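PDB 3EUO: type III Pentaketide Synthase from Neurospora crassa, which probably transfers acyl groups to build pentaketides, acting as a type III polyketide synthase of the chalcone and stilbene synthase family. Local coordinates for residues E72-D80 with T110-Y119; A167-T178 with F201-N212. All coordinates share one frame; numbering follows the deposited sequence.

In the fold
Followed from the N terminus, the two contacts lie in series, neither nested nor crossed. Contact 1 closes first: the early turns of helix 70-96 meet the loop 110-119, enclosing the rest of that helix and strand 105-109. Contact 2 follows, pairing strand 168-175 with strand 204-211 around helices 181-191 and 197-200. Their centres stand about 15 Å apart, yet they touch at the C-terminal end of strand 168-175. There Thr110 OG1 lies 2.7 Å from Leu174 O and Thr112 OG1 lies 2.8 Å from Glu175 OE1, both probable hydrogen bonds, while Phe77 packs on Leu174. Helix 70-96, a loop at the subunit interface and the central sheet are thereby tied together.

Contact 1: residues E72-D80 with T110-Y119; sequences ELHEVFMSD and TCTDSANPGY
His74 opens the contact by laying its imidazole beside the carboxylate of Asp113 and the methyl of Ala115, ring and carboxylate nearly coplanar, with planes 12° apart; the closeness of the ring to Asp113 is doubtful.

One turn on, Phe77 carries the contact. With CG anti to the backbone N (chi1 -170°), its ring is thrust into the loop, where Asp113 CB sits 3.4 Å from the Phe77 ring centroid, almost exactly on the ring normal: a CH-pi contact. The carboxylate of Asp113 stacks on the same ring with its plane nearly parallel. At the ring's edge, Phe77 CE1 meets Thr112 OG1 at 3.4 Å, whereas Thr110 OG1 approaches Phe77 CZ obliquely. Both hydroxyls find their polar partners beyond the loop, Thr110 at Leu174 and Thr112 at Glu175. Thr110 OG1 also accepts from Thr112 N at 3.2 Å, an ST turn within the loop. Tyr119 completes the setting as a T-shaped pair: the edge of Phe77 points at the face of Tyr119, centroids 5.5 Å apart and planes at 77°.

Met78 adds a looser apolar touch, its SD 4.3 Å from Tyr119 CB.

The whole wedges helix 70-96 against strand 168-175, whose Leu174 touches both Phe77 and Tyr119, and against Tyr122 of helix 119-127, which Met78 reaches; on the loop itself, Ser114 is hydrogen-bonded to Trp250 of the second subunit.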
loop_
_atom_site.group_PDB
_atom_site.type_symbol
_atom_site.label_atom_id
_atom_site.label_comp_id
_atom_site.label_asym_id
_atom_site.label_seq_id
_atom_site.Cartn_x
_atom_site.Cartn_y
_atom_site.Cartn_z
ATOM N N GLU A 72 18.621 6.220 6.009
ATOM C CA GLU A 72 19.765 6.098 5.125
ATOM C C GLU A 72 19.490 5.064 4.030
ATOM O O GLU A 72 19.868 5.257 2.872
ATOM C CB GLU A 72 21.030 5.789 5.929
ATOM C CG GLU A 72 21.511 7.004 6.749
ATOM C CD GLU A 72 22.453 6.659 7.899
ATOM O OE1 GLU A 72 22.507 5.493 8.353
ATOM O OE2 GLU A 72 23.139 7.589 8.378
ATOM N N LEU A 73 18.792 3.994 4.400
ATOM C CA LEU A 73 18.317 3.008 3.430
ATOM C C LEU A 73 17.400 3.652 2.409
ATOM O O LEU A 73 17.528 3.405 1.204
ATOM C CB LEU A 73 17.601 1.848 4.135
ATOM C CG LEU A 73 18.491 0.901 4.945
ATOM C CD1 LEU A 73 17.639 -0.033 5.785
ATOM C CD2 LEU A 73 19.423 0.102 4.030
ATOM N N HIS A 74 16.484 4.493 2.882
ATOM C CA HIS A 74 15.541 5.137 1.979
ATOM C C HIS A 74 16.255 5.977 0.924
ATOM O O HIS A 74 15.885 5.959 -0.248
ATOM C CB HIS A 74 14.518 5.997 2.716
ATOM C CG HIS A 74 13.646 6.774 1.785
ATOM N ND1 HIS A 74 13.820 8.121 1.556
ATOM C CD2 HIS A 74 12.645 6.379 0.964
ATOM C CE1 HIS A 74 12.937 8.530 0.663
ATOM N NE2 HIS A 74 12.216 7.490 0.283
ATOM N N GLU A 75 17.289 6.697 1.346
ATOM C CA GLU A 75 18.051 7.537 0.430
ATOM C C GLU A 75 18.602 6.735 -0.747
ATOM O O GLU A 75 18.525 7.186 -1.890
ATOM C CB GLU A 75 19.165 8.265 1.178
ATOM C CG GLU A 75 18.620 9.364 2.087
ATOM C CD GLU A 75 19.618 9.860 3.118
ATOM O OE1 GLU A 75 20.738 9.309 3.218
ATOM O OE2 GLU A 75 19.269 10.819 3.840
ATOM N N VAL A 76 19.112 5.538 -0.469
ATOM C CA VAL A 76 19.674 4.672 -1.511
ATOM C C VAL A 76 18.585 3.956 -2.329
ATOM O O VAL A 76 18.752 3.731 -3.542
ATOM C CB VAL A 76 20.748 3.710 -0.929
ATOM C CG1 VAL A 76 21.091 2.570 -1.894
ATOM C CG2 VAL A 76 22.019 4.505 -0.602
ATOM N N PHE A 77 17.466 3.627 -1.679
ATOM C CA PHE A 77 16.293 3.120 -2.408
ATOM C C PHE A 77 15.900 4.121 -3.495
ATOM O O PHE A 77 15.639 3.746 -4.642
ATOM C CB PHE A 77 15.120 2.867 -1.456
ATOM C CG PHE A 77 13.969 2.117 -2.090
ATOM C CD1 PHE A 77 13.917 0.728 -2.026
ATOM C CD2 PHE A 77 12.943 2.801 -2.753
ATOM C CE1 PHE A 77 12.855 0.030 -2.601
ATOM C CE2 PHE A 77 11.872 2.107 -3.338
ATOM C CZ PHE A 77 11.834 0.717 -3.250
ATOM N N MET A 78 15.874 5.399 -3.136
ATOM C CA MET A 78 15.532 6.441 -4.102
ATOM C C MET A 78 16.618 6.666 -5.161
ATOM O O MET A 78 16.298 6.784 -6.350
ATOM C CB MET A 78 15.172 7.741 -3.384
ATOM C CG MET A 78 13.971 7.592 -2.451
ATOM S SD MET A 78 12.422 7.072 -3.261
ATOM C CE MET A 78 12.207 8.422 -4.374
ATOM N N SER A 79 17.888 6.691 -4.749
ATOM C CA SER A 79 18.984 6.973 -5.695
ATOM C C SER A 79 19.310 5.811 -6.622
ATOM O O SER A 79 19.618 6.029 -7.800
ATOM C CB SER A 79 20.261 7.438 -4.984
ATOM O OG SER A 79 20.823 6.425 -4.165
ATOM N N ASP A 80 19.242 4.590 -6.094
ATOM C CA ASP A 80 19.690 3.395 -6.825
ATOM C C ASP A 80 18.582 2.408 -7.207
ATOM O O ASP A 80 18.767 1.594 -8.110
ATOM C CB ASP A 80 20.793 2.679 -6.040
ATOM C CG ASP A 80 22.095 3.456 -6.043
ATOM O OD1 ASP A 80 23.066 2.949 -6.631
ATOM O OD2 ASP A 80 22.133 4.579 -5.489
ATOM N N THR A 110 6.358 -2.676 -2.965
ATOM C CA THR A 110 7.692 -2.847 -2.388
ATOM C C THR A 110 7.540 -3.163 -0.908
ATOM O O THR A 110 6.578 -2.730 -0.286
ATOM C CB THR A 110 8.599 -1.597 -2.565
ATOM O OG1 THR A 110 9.936 -1.917 -2.146
ATOM C CG2 THR A 110 8.080 -0.392 -1.757
ATOM N N CYS A 111 8.470 -3.929 -0.349
ATOM C CA CYS A 111 8.506 -4.072 1.109
ATOM C C CYS A 111 9.824 -3.548 1.677
ATOM O O CYS A 111 10.094 -3.717 2.865
ATOM C CB CYS A 111 8.267 -5.524 1.525
ATOM S SG CYS A 111 9.553 -6.638 0.960
ATOM N N THR A 112 10.624 -2.897 0.832
ATOM C CA THR A 112 11.975 -2.476 1.232
ATOM C C THR A 112 12.152 -0.946 1.261
ATOM O O THR A 112 13.281 -0.418 1.259
ATOM C CB THR A 112 13.044 -3.156 0.367
ATOM O OG1 THR A 112 12.700 -3.030 -1.021
ATOM C CG2 THR A 112 13.151 -4.637 0.730
ATOM N N ASP A 113 11.018 -0.257 1.307
ATOM C CA ASP A 113 10.958 1.187 1.476
ATOM C C ASP A 113 9.660 1.610 2.157
ATOM O O ASP A 113 8.636 0.926 2.066
ATOM C CB ASP A 113 11.045 1.906 0.123
ATOM C CG ASP A 113 11.304 3.400 0.278
ATOM O OD1 ASP A 113 12.274 3.748 0.984
ATOM O OD2 ASP A 113 10.552 4.218 -0.295
ATOM N N SER A 114 9.718 2.756 2.824
ATOM C CA SER A 114 8.530 3.471 3.278
ATOM C C SER A 114 8.776 4.950 3.031
ATOM O O SER A 114 9.846 5.467 3.359
ATOM C CB SER A 114 8.282 3.237 4.768
ATOM O OG SER A 114 7.194 4.023 5.216
ATOM N N ALA A 115 7.788 5.629 2.449
ATOM C CA ALA A 115 7.957 7.025 2.048
ATOM C C ALA A 115 6.607 7.668 1.823
ATOM O O ALA A 115 5.656 6.985 1.477
ATOM C CB ALA A 115 8.791 7.118 0.763
ATOM N N ASN A 116 6.528 8.980 2.038
ATOM C CA ASN A 116 5.348 9.748 1.666
ATOM C C ASN A 116 5.854 11.078 1.120
ATOM O O ASN A 116 6.419 11.865 1.882
ATOM C CB ASN A 116 4.429 10.013 2.872
ATOM C CG ASN A 116 4.054 8.754 3.618
ATOM O OD1 ASN A 116 4.819 8.263 4.455
ATOM N ND2 ASN A 116 2.860 8.241 3.347
ATOM N N PRO A 117 5.692 11.327 -0.192
ATOM C CA PRO A 117 5.090 10.474 -1.239
ATOM C C PRO A 117 5.814 9.141 -1.413
ATOM O O PRO A 117 7.037 9.065 -1.210
ATOM C CB PRO A 117 5.237 11.314 -2.521
ATOM C CG PRO A 117 5.484 12.716 -2.054
ATOM C CD PRO A 117 6.163 12.618 -0.725
ATOM N N GLY A 118 5.064 8.102 -1.783
ATOM C CA GLY A 118 5.646 6.784 -2.076
ATOM C C GLY A 118 6.491 6.789 -3.335
ATOM O O GLY A 118 6.418 7.728 -4.148
ATOM N N TYR A 119 7.295 5.743 -3.506
ATOM C CA TYR A 119 8.279 5.714 -4.592
ATOM C C TYR A 119 7.615 5.741 -5.954
ATOM O O TYR A 119 8.208 6.220 -6.927
ATOM C CB TYR A 119 9.229 4.509 -4.464
ATOM C CG TYR A 119 8.743 3.213 -5.094
ATOM C CD1 TYR A 119 9.027 2.916 -6.436
ATOM C CD2 TYR A 119 8.023 2.271 -4.345
ATOM C CE1 TYR A 119 8.596 1.723 -7.020
ATOM C CE2 TYR A 119 7.583 1.064 -4.925
ATOM C CZ TYR A 119 7.873 0.802 -6.258
ATOM O OH TYR A 119 7.451 -0.373 -6.829
#

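Contact 2: residues A167-T178 with F201-N212; sequences ARILVLALEVST and FSDCASAVILSN
Asp203 faces the turn formed by Ser177 and Thr178, and its side chain can be followed atom by atom. Asp203 CB lies 3.7 Å from Glu175 O, just past the last strand pair. From there CG, set beside the backbone N and opposite the carbonyl carbon (chi1 -53°), swings across to the other segment and comes against the side chain of Thr178. OD1 is gripped twice: Ser177 N donates at 2.7 Å to Asp203 OD1 from above the carboxylate plane, on a rather bent bond, while Thr178 N takes its syn lone pair on a straighter one. OD2 receives the Thr178 hydroxyl, Thr178 OG1 to Asp203 OD2 being a short 2.5 Å, and that hydroxyl is in turn linked to Ser53. Three bonds thus fix the carboxylate's rotation. Replacing Asp203 by an alanine would probably leave the amides of Ser177 and Thr178 without their shared acceptor and free the turn to shift.

Between Ile169-Leu210 and Glu175-Cys204 the strands run antiparallel, with paired backbone bonds at every second residue. Leu170, Leu172 and Leu174 share one face with Ala205, Ala207 and Ile209; Leu170 CD1 touches both Ala207 CB and Ile209 CD1, 3.9 Å from each. On the other face Val171 and Val208 lie side by side.

At the far end Asn212 OD1 accepts from Ala167 N, and Ala167 O is met from opposite faces of its plane by Asn212 N and Arg168 NH1; the guanidinium also reaches Ile214.

With strand 105-109 on one flank and 4-11 on the other, this antiparallel pair belongs to the 3-2-4-5-1 sheet characteristic of the thiolase fold.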
loop_
_atom_site.group_PDB
_atom_site.type_symbol
_atom_site.label_atom_id
_atom_site.label_comp_id
_atom_site.label_asym_id
_atom_site.label_seq_id
_atom_site.Cartn_x
_atom_site.Cartn_y
_atom_site.Cartn_z
ATOM N N ALA A 167 -8.463 0.643 -20.158
ATOM C CA ALA A 167 -7.550 0.608 -19.026
ATOM C C ALA A 167 -6.225 0.050 -19.492
ATOM O O ALA A 167 -6.172 -0.990 -20.157
ATOM C CB ALA A 167 -8.116 -0.237 -17.896
ATOM N N ARG A 168 -5.159 0.762 -19.152
ATOM C CA ARG A 168 -3.796 0.313 -19.381
ATOM C C ARG A 168 -3.054 0.549 -18.079
ATOM O O ARG A 168 -2.815 1.702 -17.694
ATOM C CB ARG A 168 -3.138 1.116 -20.510
ATOM C CG ARG A 168 -3.960 1.179 -21.807
ATOM C CD ARG A 168 -3.980 -0.158 -22.578
ATOM N NE ARG A 168 -4.670 0.009 -23.862
ATOM C CZ ARG A 168 -5.981 -0.150 -24.052
ATOM N NH1 ARG A 168 -6.778 -0.503 -23.051
ATOM N NH2 ARG A 168 -6.497 0.056 -25.256
ATOM N N ILE A 169 -2.695 -0.535 -17.395
ATOM C CA ILE A 169 -2.162 -0.409 -16.044
ATOM C C ILE A 169 -0.691 -0.794 -15.956
ATOM O O ILE A 169 -0.311 -1.908 -16.315
ATOM C CB ILE A 169 -2.995 -1.220 -15.021
ATOM C CG1 ILE A 169 -4.481 -0.823 -15.129
ATOM C CG2 ILE A 169 -2.426 -1.033 -13.597
ATOM C CD1 ILE A 169 -5.369 -1.289 -13.983
ATOM N N LEU A 170 0.133 0.138 -15.478
ATOM C CA LEU A 170 1.521 -0.162 -15.180
ATOM C C LEU A 170 1.563 -0.899 -13.849
ATOM O O LEU A 170 1.233 -0.318 -12.809
ATOM C CB LEU A 170 2.373 1.118 -15.113
ATOM C CG LEU A 170 3.853 0.948 -14.721
ATOM C CD1 LEU A 170 4.582 -0.059 -15.618
ATOM C CD2 LEU A 170 4.579 2.272 -14.739
ATOM N N VAL A 171 1.975 -2.164 -13.892
ATOM C CA VAL A 171 2.118 -2.990 -12.686
ATOM C C VAL A 171 3.603 -3.141 -12.374
ATOM O O VAL A 171 4.353 -3.695 -13.174
ATOM C CB VAL A 171 1.490 -4.387 -12.851
ATOM C CG1 VAL A 171 1.305 -5.051 -11.476
ATOM C CG2 VAL A 171 0.149 -4.306 -13.585
ATOM N N LEU A 172 4.020 -2.669 -11.202
ATOM C CA LEU A 172 5.445 -2.479 -10.936
ATOM C C LEU A 172 5.883 -3.030 -9.580
ATOM O O LEU A 172 5.219 -2.803 -8.576
ATOM C CB LEU A 172 5.797 -0.981 -11.032
ATOM C CG LEU A 172 7.221 -0.514 -10.667
ATOM C CD1 LEU A 172 8.242 -1.000 -11.690
ATOM C CD2 LEU A 172 7.278 1.014 -10.519
ATOM N N ALA A 173 7.009 -3.740 -9.569
ATOM C CA ALA A 173 7.633 -4.179 -8.315
ATOM C C ALA A 173 9.081 -3.729 -8.269
ATOM O O ALA A 173 9.822 -3.881 -9.248
ATOM C CB ALA A 173 7.545 -5.683 -8.171
ATOM N N LEU A 174 9.477 -3.152 -7.141
ATOM C CA LEU A 174 10.866 -2.774 -6.927
ATOM C C LEU A 174 11.279 -3.194 -5.527
ATOM O O LEU A 174 10.603 -2.867 -4.546
ATOM C CB LEU A 174 11.041 -1.262 -7.126
ATOM C CG LEU A 174 12.329 -0.588 -6.631
ATOM C CD1 LEU A 174 13.574 -1.088 -7.376
ATOM C CD2 LEU A 174 12.204 0.924 -6.758
ATOM N N GLU A 175 12.398 -3.908 -5.432
ATOM C CA GLU A 175 12.928 -4.310 -4.133
ATOM C C GLU A 175 14.426 -4.075 -4.096
ATOM O O GLU A 175 15.132 -4.410 -5.046
ATOM C CB GLU A 175 12.619 -5.782 -3.813
ATOM C CG GLU A 175 11.132 -6.165 -3.878
ATOM C CD GLU A 175 10.284 -5.631 -2.726
ATOM O OE1 GLU A 175 10.785 -4.880 -1.854
ATOM O OE2 GLU A 175 9.082 -5.974 -2.696
ATOM N N VAL A 176 14.878 -3.441 -3.023
ATOM C CA VAL A 176 16.307 -3.300 -2.735
ATOM C C VAL A 176 16.528 -3.898 -1.347
ATOM O O VAL A 176 16.287 -3.243 -0.326
ATOM C CB VAL A 176 16.780 -1.826 -2.775
ATOM C CG1 VAL A 176 18.282 -1.733 -2.463
ATOM C CG2 VAL A 176 16.481 -1.194 -4.142
ATOM N N SER A 177 16.961 -5.152 -1.319
ATOM C CA SER A 177 17.123 -5.886 -0.071
ATOM C C SER A 177 18.580 -5.987 0.379
ATOM O O SER A 177 18.850 -6.152 1.571
ATOM C CB SER A 177 16.564 -7.296 -0.233
ATOM O OG SER A 177 17.293 -7.995 -1.225
ATOM N N THR A 178 19.515 -5.912 -0.566
ATOM C CA THR A 178 20.926 -6.213 -0.255
ATOM C C THR A 178 21.567 -5.206 0.684
ATOM O O THR A 178 22.536 -5.530 1.379
ATOM C CB THR A 178 21.815 -6.349 -1.514
ATOM O OG1 THR A 178 21.824 -5.110 -2.229
ATOM C CG2 THR A 178 21.326 -7.483 -2.409
ATOM N N PHE A 201 18.368 -13.041 -0.521
ATOM C CA PHE A 201 17.700 -11.888 -1.132
ATOM C C PHE A 201 18.573 -10.989 -1.999
ATOM O O PHE A 201 19.743 -10.746 -1.701
ATOM C CB PHE A 201 16.941 -11.080 -0.075
ATOM C CG PHE A 201 15.691 -11.754 0.395
ATOM C CD1 PHE A 201 14.533 -11.713 -0.381
ATOM C CD2 PHE A 201 15.671 -12.444 1.607
ATOM C CE1 PHE A 201 13.360 -12.343 0.051
ATOM C CE2 PHE A 201 14.503 -13.083 2.049
ATOM C CZ PHE A 201 13.350 -13.031 1.270
ATOM N N SER A 202 17.960 -10.503 -3.075
ATOM C CA SER A 202 18.620 -9.679 -4.077
ATOM C C SER A 202 17.741 -8.491 -4.499
ATOM O O SER A 202 16.600 -8.344 -4.028
ATOM C CB SER A 202 18.972 -10.545 -5.295
ATOM O OG SER A 202 17.800 -11.116 -5.869
ATOM N N ASP A 203 18.274 -7.672 -5.407
ATOM C CA ASP A 203 17.661 -6.411 -5.828
ATOM C C ASP A 203 17.217 -6.505 -7.285
ATOM O O ASP A 203 17.925 -7.078 -8.118
ATOM C CB ASP A 203 18.652 -5.244 -5.689
ATOM C CG ASP A 203 19.276 -5.155 -4.304
ATOM O OD1 ASP A 203 18.684 -5.680 -3.337
ATOM O OD2 ASP A 203 20.366 -4.555 -4.186
ATOM N N CYS A 204 16.053 -5.934 -7.583
ATOM C CA CYS A 204 15.496 -5.973 -8.932
ATOM C C CYS A 204 14.291 -5.063 -9.049
ATOM O O CYS A 204 13.618 -4.778 -8.059
ATOM C CB CYS A 204 15.055 -7.398 -9.291
ATOM S SG CYS A 204 14.512 -7.627 -11.014
ATOM N N ALA A 205 14.010 -4.621 -10.271
ATOM C CA ALA A 205 12.705 -4.033 -10.563
ATOM C C ALA A 205 12.149 -4.717 -11.787
ATOM O O ALA A 205 12.891 -5.065 -12.700
ATOM C CB ALA A 205 12.806 -2.536 -10.782
ATOM N N SER A 206 10.838 -4.926 -11.797
ATOM C CA SER A 206 10.188 -5.551 -12.933
ATOM C C SER A 206 8.799 -4.975 -13.085
ATOM O O SER A 206 8.189 -4.547 -12.108
ATOM C CB SER A 206 10.116 -7.060 -12.752
ATOM O OG SER A 206 9.409 -7.390 -11.575
ATOM N N ALA A 207 8.305 -4.960 -14.318
ATOM C CA ALA A 207 7.009 -4.357 -14.606
ATOM C C ALA A 207 6.295 -5.088 -15.724
ATOM O O ALA A 207 6.930 -5.699 -16.585
ATOM C CB ALA A 207 7.183 -2.881 -14.964
ATOM N N VAL A 208 4.966 -5.046 -15.675
ATOM C CA VAL A 208 4.135 -5.471 -16.794
ATOM C C VAL A 208 3.087 -4.402 -17.081
ATOM O O VAL A 208 2.748 -3.592 -16.214
ATOM C CB VAL A 208 3.445 -6.855 -16.580
ATOM C CG1 VAL A 208 4.485 -7.950 -16.297
ATOM C CG2 VAL A 208 2.393 -6.797 -15.469
ATOM N N ILE A 209 2.595 -4.393 -18.316
ATOM C CA ILE A 209 1.413 -3.623 -18.654
ATOM C C ILE A 209 0.245 -4.589 -18.729
ATOM O O ILE A 209 0.308 -5.577 -19.468
ATOM C CB ILE A 209 1.552 -2.906 -20.014
ATOM C CG1 ILE A 209 2.776 -1.970 -20.006
ATOM C CG2 ILE A 209 0.244 -2.190 -20.351
ATOM C CD1 ILE A 209 2.726 -0.868 -18.924
ATOM N N LEU A 210 -0.788 -4.332 -17.928
ATOM C CA LEU A 210 -2.038 -5.088 -18.032
ATOM C C LEU A 210 -3.089 -4.210 -18.684
ATOM O O LEU A 210 -3.396 -3.119 -18.185
ATOM C CB LEU A 210 -2.537 -5.568 -16.666
ATOM C CG LEU A 210 -3.685 -6.592 -16.694
ATOM C CD1 LEU A 210 -3.228 -7.944 -17.274
ATOM C CD2 LEU A 210 -4.273 -6.789 -15.301
ATOM N N SER A 211 -3.632 -4.690 -19.799
ATOM C CA SER A 211 -4.668 -3.975 -20.539
ATOM C C SER A 211 -6.008 -4.687 -20.420
ATOM O O SER A 211 -6.049 -5.917 -20.325
ATOM C CB SER A 211 -4.277 -3.886 -22.021
ATOM O OG SER A 211 -5.319 -3.284 -22.780
ATOM N N ASN A 212 -7.101 -3.921 -20.457
ATOM C CA ASN A 212 -8.445 -4.505 -20.513
ATOM C C ASN A 212 -8.997 -4.628 -21.941
ATOM O O ASN A 212 -10.177 -4.928 -22.131
ATOM C CB ASN A 212 -9.429 -3.733 -19.623
ATOM C CG ASN A 212 -9.834 -2.393 -20.215
ATOM O OD1 ASN A 212 -9.241 -1.924 -21.192
ATOM N ND2 ASN A 212 -10.855 -1.764 -19.621
#